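Local coordinates for transcription termination factor FttA (Methanosarcina mazei, PDB 2XR1), which probably terminates transcription by cleaving nascent RNA near the exit channel of RNA polymerase, acting as a homodimeric zinc-dependent endonuclease and 5'-3' exonuclease, at residues B[97-100]-B[105-108]; B[167-172]-B[263-268]. All coordinates share one frame; numbering follows the deposited sequence.

Interaction 1: B[97-100]-B[105-108]; sequences YYFD and EVII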
loop_
_atom_site.group_PDB
_atom_site.type_symbol
_atom_site.label_atom_id
_atom_site.label_comp_id
_atom_site.label_asym_id
_atom_site.label_seq_id
_atom_site.Cartn_x
_atom_site.Cartn_y
_atom_site.Cartn_z
ATOM N N TYR B 97 -37.951 -12.167 28.308
ATOM C CA TYR B 97 -37.802 -10.706 28.176
ATOM C C TYR B 97 -36.324 -10.351 28.027
ATOM O O TYR B 97 -35.489 -11.010 28.625
ATOM C CB TYR B 97 -38.305 -9.968 29.413
ATOM C CG TYR B 97 -39.721 -10.268 29.861
ATOM C CD1 TYR B 97 -40.004 -11.388 30.623
ATOM C CD2 TYR B 97 -40.766 -9.403 29.569
ATOM C CE1 TYR B 97 -41.289 -11.657 31.060
ATOM C CE2 TYR B 97 -42.059 -9.667 29.998
ATOM C CZ TYR B 97 -42.312 -10.797 30.746
ATOM O OH TYR B 97 -43.595 -11.063 31.172
ATOM N N TYR B 98 -36.000 -9.311 27.258
ATOM C CA TYR B 98 -34.626 -8.800 27.198
ATOM C C TYR B 98 -34.579 -7.287 27.068
ATOM O O TYR B 98 -34.969 -6.715 26.046
ATOM C CB TYR B 98 -33.864 -9.398 26.026
ATOM C CG TYR B 98 -32.563 -8.667 25.686
ATOM C CD1 TYR B 98 -31.542 -8.536 26.636
ATOM C CD2 TYR B 98 -32.352 -8.134 24.409
ATOM C CE1 TYR B 98 -30.344 -7.878 26.325
ATOM C CE2 TYR B 98 -31.164 -7.478 24.080
ATOM C CZ TYR B 98 -30.160 -7.355 25.035
ATOM O OH TYR B 98 -28.987 -6.698 24.681
ATOM N N PHE B 99 -34.035 -6.660 28.105
ATOM C CA PHE B 99 -33.993 -5.216 28.242
ATOM C C PHE B 99 -32.673 -4.689 27.628
ATOM O O PHE B 99 -31.626 -4.640 28.286
ATOM C CB PHE B 99 -34.147 -4.848 29.726
ATOM C CG PHE B 99 -35.509 -5.179 30.302
ATOM C CD1 PHE B 99 -35.818 -6.455 30.706
ATOM C CD2 PHE B 99 -36.484 -4.201 30.438
ATOM C CE1 PHE B 99 -37.078 -6.744 31.236
ATOM C CE2 PHE B 99 -37.740 -4.486 30.961
ATOM C CZ PHE B 99 -38.036 -5.745 31.358
ATOM N N ASP B 100 -32.742 -4.330 26.342
ATOM C CA ASP B 100 -31.578 -3.877 25.551
ATOM C C ASP B 100 -30.930 -2.643 26.168
ATOM O O ASP B 100 -31.623 -1.773 26.701
ATOM C CB ASP B 100 -32.026 -3.584 24.103
ATOM C CG ASP B 100 -30.854 -3.349 23.123
ATOM O OD1 ASP B 100 -29.714 -3.081 23.561
ATOM O OD2 ASP B 100 -31.080 -3.409 21.891
ATOM N N GLU B 105 -35.299 -0.622 25.121
ATOM C CA GLU B 105 -36.367 -1.463 24.541
ATOM C C GLU B 105 -36.582 -2.694 25.442
ATOM O O GLU B 105 -35.667 -3.086 26.175
ATOM C CB GLU B 105 -36.026 -1.841 23.084
ATOM C CG GLU B 105 -35.836 -0.592 22.194
ATOM C CD GLU B 105 -35.652 -0.843 20.666
ATOM O OE1 GLU B 105 -35.374 -1.981 20.230
ATOM O OE2 GLU B 105 -35.764 0.143 19.887
ATOM N N VAL B 106 -37.798 -3.253 25.447
ATOM C CA VAL B 106 -38.026 -4.597 25.991
ATOM C C VAL B 106 -38.555 -5.534 24.899
ATOM O O VAL B 106 -39.641 -5.327 24.358
ATOM C CB VAL B 106 -38.974 -4.630 27.205
ATOM C CG1 VAL B 106 -40.294 -3.938 26.907
ATOM C CG2 VAL B 106 -39.232 -6.067 27.628
ATOM N N ILE B 107 -37.763 -6.563 24.590
ATOM C CA ILE B 107 -38.175 -7.612 23.690
ATOM C C ILE B 107 -39.026 -8.581 24.477
ATOM O O ILE B 107 -38.598 -9.056 25.503
ATOM C CB ILE B 107 -36.988 -8.387 23.135
ATOM C CG1 ILE B 107 -36.010 -7.461 22.410
ATOM C CG2 ILE B 107 -37.471 -9.454 22.158
ATOM C CD1 ILE B 107 -36.524 -6.947 21.143
ATOM N N ILE B 108 -40.227 -8.859 23.994
ATOM C CA ILE B 108 -41.128 -9.815 24.607
ATOM C C ILE B 108 -41.294 -10.973 23.637
ATOM O O ILE B 108 -41.604 -10.759 22.473
ATOM C CB ILE B 108 -42.503 -9.193 24.857
ATOM C CG1 ILE B 108 -42.413 -8.183 26.002
ATOM C CG2 ILE B 108 -43.534 -10.263 25.108
ATOM C CD1 ILE B 108 -43.719 -7.468 26.287
#
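The carbonyl oxygen of I107 is met from the neighbouring strand by two donors of unequal strength. Y98 N lies 3.1 Å from I107 O, in the carbonyl plane and on a lone pair, while the CA-H of Y97 adds a weaker contact. The return bond, from I107 N to Y98 O at 3.2 Å, is nearly straight at the hydrogen (175°), yet the donor sits above the plane of the accepting carbonyl. Y98 and I107 thus form a hydrogen-bonded antiparallel pair, flanked by the non-hydrogen-bonded pair Y97 and I108. D100 N makes a weak bond to E105 O, 3.2 Å away.

One face of the hairpin carries Y97, F99, V106 and I108. V106 lies alongside F99 and sets CG2 over one face of its ring, a CH-pi contact 4.1 Å from the centroid. With CG2 anti to the backbone N of V106, the same methyl also meets the edge of the Y97 ring, 4.2 Å from CD2, and I108 CG1 approaches that CD2 atom too. The F99 ring is further packed edge-to-face by W133, and the backbones of V106 and I108 hydrogen-bond onward to strand 134-139. Directional bonds therefore set the strand register of this KH-domain hairpin, whereas V106 CG2, touching both rings, contributes to a nonpolar cluster on that face that makes no directional demand.

Interaction 2: B[167-172]-B[263-268]; sequences KTVGRK and EGPVYC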
loop_
_atom_site.group_PDB
_atom_site.type_symbol
_atom_site.label_atom_id
_atom_site.label_comp_id
_atom_site.label_asym_id
_atom_site.label_seq_id
_atom_site.Cartn_x
_atom_site.Cartn_y
_atom_site.Cartn_z
ATOM N N LYS B 167 -19.713 6.393 22.577
ATOM C CA LYS B 167 -19.452 7.822 22.544
ATOM C C LYS B 167 -18.164 8.128 21.818
ATOM O O LYS B 167 -18.070 9.141 21.128
ATOM C CB LYS B 167 -19.325 8.399 23.938
ATOM C CG LYS B 167 -20.613 8.683 24.642
ATOM C CD LYS B 167 -20.337 9.498 25.922
ATOM C CE LYS B 167 -21.008 8.893 27.146
ATOM N NZ LYS B 167 -20.357 9.385 28.405
ATOM N N THR B 168 -17.162 7.274 21.998
ATOM C CA THR B 168 -15.826 7.546 21.446
ATOM C C THR B 168 -15.853 7.344 19.938
ATOM O O THR B 168 -15.382 8.168 19.169
ATOM C CB THR B 168 -14.705 6.684 22.162
ATOM O OG1 THR B 168 -14.623 7.075 23.544
ATOM C CG2 THR B 168 -13.340 6.917 21.538
ATOM N N VAL B 169 -16.422 6.228 19.543
ATOM C CA VAL B 169 -16.621 5.894 18.141
ATOM C C VAL B 169 -17.459 6.957 17.447
ATOM O O VAL B 169 -17.148 7.360 16.322
ATOM C CB VAL B 169 -17.311 4.541 18.028
ATOM C CG1 VAL B 169 -17.814 4.324 16.634
ATOM C CG2 VAL B 169 -16.333 3.476 18.459
ATOM N N GLY B 170 -18.517 7.398 18.139
ATOM C CA GLY B 170 -19.435 8.400 17.616
ATOM C C GLY B 170 -18.739 9.696 17.260
ATOM O O GLY B 170 -18.832 10.130 16.109
ATOM N N ARG B 171 -18.020 10.278 18.232
ATOM C CA ARG B 171 -17.281 11.536 18.044
ATOM C C ARG B 171 -16.193 11.449 16.955
ATOM O O ARG B 171 -15.859 12.420 16.296
ATOM C CB ARG B 171 -16.627 11.990 19.358
ATOM C CG ARG B 171 -17.613 12.334 20.450
ATOM C CD ARG B 171 -16.925 12.808 21.746
ATOM N NE ARG B 171 -17.731 12.411 22.910
ATOM C CZ ARG B 171 -18.302 13.221 23.792
ATOM N NH1 ARG B 171 -18.154 14.542 23.718
ATOM N NH2 ARG B 171 -19.007 12.686 24.796
ATOM N N LYS B 172 -15.641 10.276 16.762
ATOM C CA LYS B 172 -14.643 10.075 15.736
ATOM C C LYS B 172 -15.311 10.081 14.329
ATOM O O LYS B 172 -14.791 10.669 13.359
ATOM C CB LYS B 172 -13.916 8.753 16.055
ATOM C CG LYS B 172 -12.944 8.289 14.993
ATOM C CD LYS B 172 -11.673 7.693 15.606
ATOM C CE LYS B 172 -10.930 6.842 14.598
ATOM N NZ LYS B 172 -9.859 6.071 15.306
ATOM N N GLU B 263 -9.206 -0.351 18.688
ATOM C CA GLU B 263 -10.229 0.060 19.654
ATOM C C GLU B 263 -11.463 0.763 19.035
ATOM O O GLU B 263 -12.206 1.467 19.724
ATOM C CB GLU B 263 -9.554 0.903 20.762
ATOM C CG GLU B 263 -9.328 0.076 22.040
ATOM C CD GLU B 263 -8.375 0.690 23.035
ATOM O OE1 GLU B 263 -7.913 1.835 22.822
ATOM O OE2 GLU B 263 -8.082 0.027 24.058
ATOM N N GLY B 264 -11.672 0.558 17.736
ATOM C CA GLY B 264 -12.839 1.068 17.052
ATOM C C GLY B 264 -13.939 -0.005 16.933
ATOM O O GLY B 264 -13.886 -1.054 17.585
ATOM N N PRO B 265 -14.944 0.261 16.087
ATOM C CA PRO B 265 -16.092 -0.578 15.940
ATOM C C PRO B 265 -15.908 -1.706 14.933
ATOM O O PRO B 265 -15.073 -1.618 14.033
ATOM C CB PRO B 265 -17.116 0.383 15.407
ATOM C CG PRO B 265 -16.317 1.348 14.607
ATOM C CD PRO B 265 -15.040 1.490 15.276
ATOM N N VAL B 266 -16.703 -2.762 15.107
ATOM C CA VAL B 266 -16.830 -3.828 14.153
ATOM C C VAL B 266 -18.280 -3.776 13.702
ATOM O O VAL B 266 -19.184 -3.866 14.545
ATOM C CB VAL B 266 -16.552 -5.184 14.814
ATOM C CG1 VAL B 266 -16.748 -6.280 13.801
ATOM C CG2 VAL B 266 -15.189 -5.214 15.417
ATOM N N TYR B 267 -18.526 -3.598 12.404
ATOM C CA TYR B 267 -19.912 -3.466 11.889
ATOM C C TYR B 267 -20.257 -4.735 11.147
ATOM O O TYR B 267 -19.473 -5.176 10.316
ATOM C CB TYR B 267 -20.076 -2.322 10.906
ATOM C CG TYR B 267 -19.906 -0.977 11.498
ATOM C CD1 TYR B 267 -20.913 -0.410 12.239
ATOM C CD2 TYR B 267 -18.740 -0.264 11.299
ATOM C CE1 TYR B 267 -20.766 0.839 12.804
ATOM C CE2 TYR B 267 -18.564 0.989 11.860
ATOM C CZ TYR B 267 -19.573 1.524 12.626
ATOM O OH TYR B 267 -19.398 2.733 13.210
ATOM N N CYS B 268 -21.432 -5.305 11.469
ATOM C CA CYS B 268 -21.946 -6.498 10.800
ATOM C C CYS B 268 -23.428 -6.610 11.029
ATOM O O CYS B 268 -23.983 -5.800 11.703
ATOM C CB CYS B 268 -21.291 -7.744 11.341
ATOM S SG CYS B 268 -21.723 -7.980 13.048
#
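V169 projects from helix 159-173 toward P265, and the two side chains lie at a slant to each other, both valine methyls coming to the pyrrolidine ring from one side. Its CG1 branch comes within 3.9 Å of P265 CG, while CG2 turns to the neighbouring ring carbon, 4.0 Å from P265 CD. The split follows from the valine rotamer: CG1 stands anti to the backbone N (chi1 167°), leaving CG2 beside that N and nearer the G264 end of the loop, where it lies 4.5 Å from G264 CA.

Y267 approaches from the opposite direction. Its ring starts on the strand beyond the proline and extends back to the helix, bringing OH to 4.1 Å from V169 CG1, so that one methyl touches both P265 and the phenol oxygen. The meeting with that oxygen is van der Waals contact, and the contact across the two segments is apolar, made by the buried V169, P265 and Y267.

Behind this surface the proline and tyrosine are anchored in the sheet. Both side chains touch A240 and I309 on the two adjacent strands, and the backbone of Y267 bonds to V241 and V243. Here, helix 159-173 docks one valine against the entrance to strand 266-268, a parallel strand in one of the two sheets of the alpha-beta/beta-alpha sandwich of the metallo-beta-lactamase fold.

Overall arrangement
The two contacts follow one another along the chain, interaction 1 closing before interaction 2 opens, and share neither strand nor sheet. Their centres are 24 Å apart and their nearest atoms about 13 Å apart, without touching. Interaction 1 is local, joining adjacent strands of the three-stranded sheet in the second KH domain. Interaction 2 spans 90 intervening residues and brings helix 159-173 against strand 266-268 of a seven-stranded sheet in the metallo-beta-lactamase domain. Thus 97-100/105-108 belongs to the internal build of a probable RNA-binding module, whereas 167-172/263-268 joins helix 159-173 to the metallo-beta-lactamase domain. Both lie away from the zinc sites.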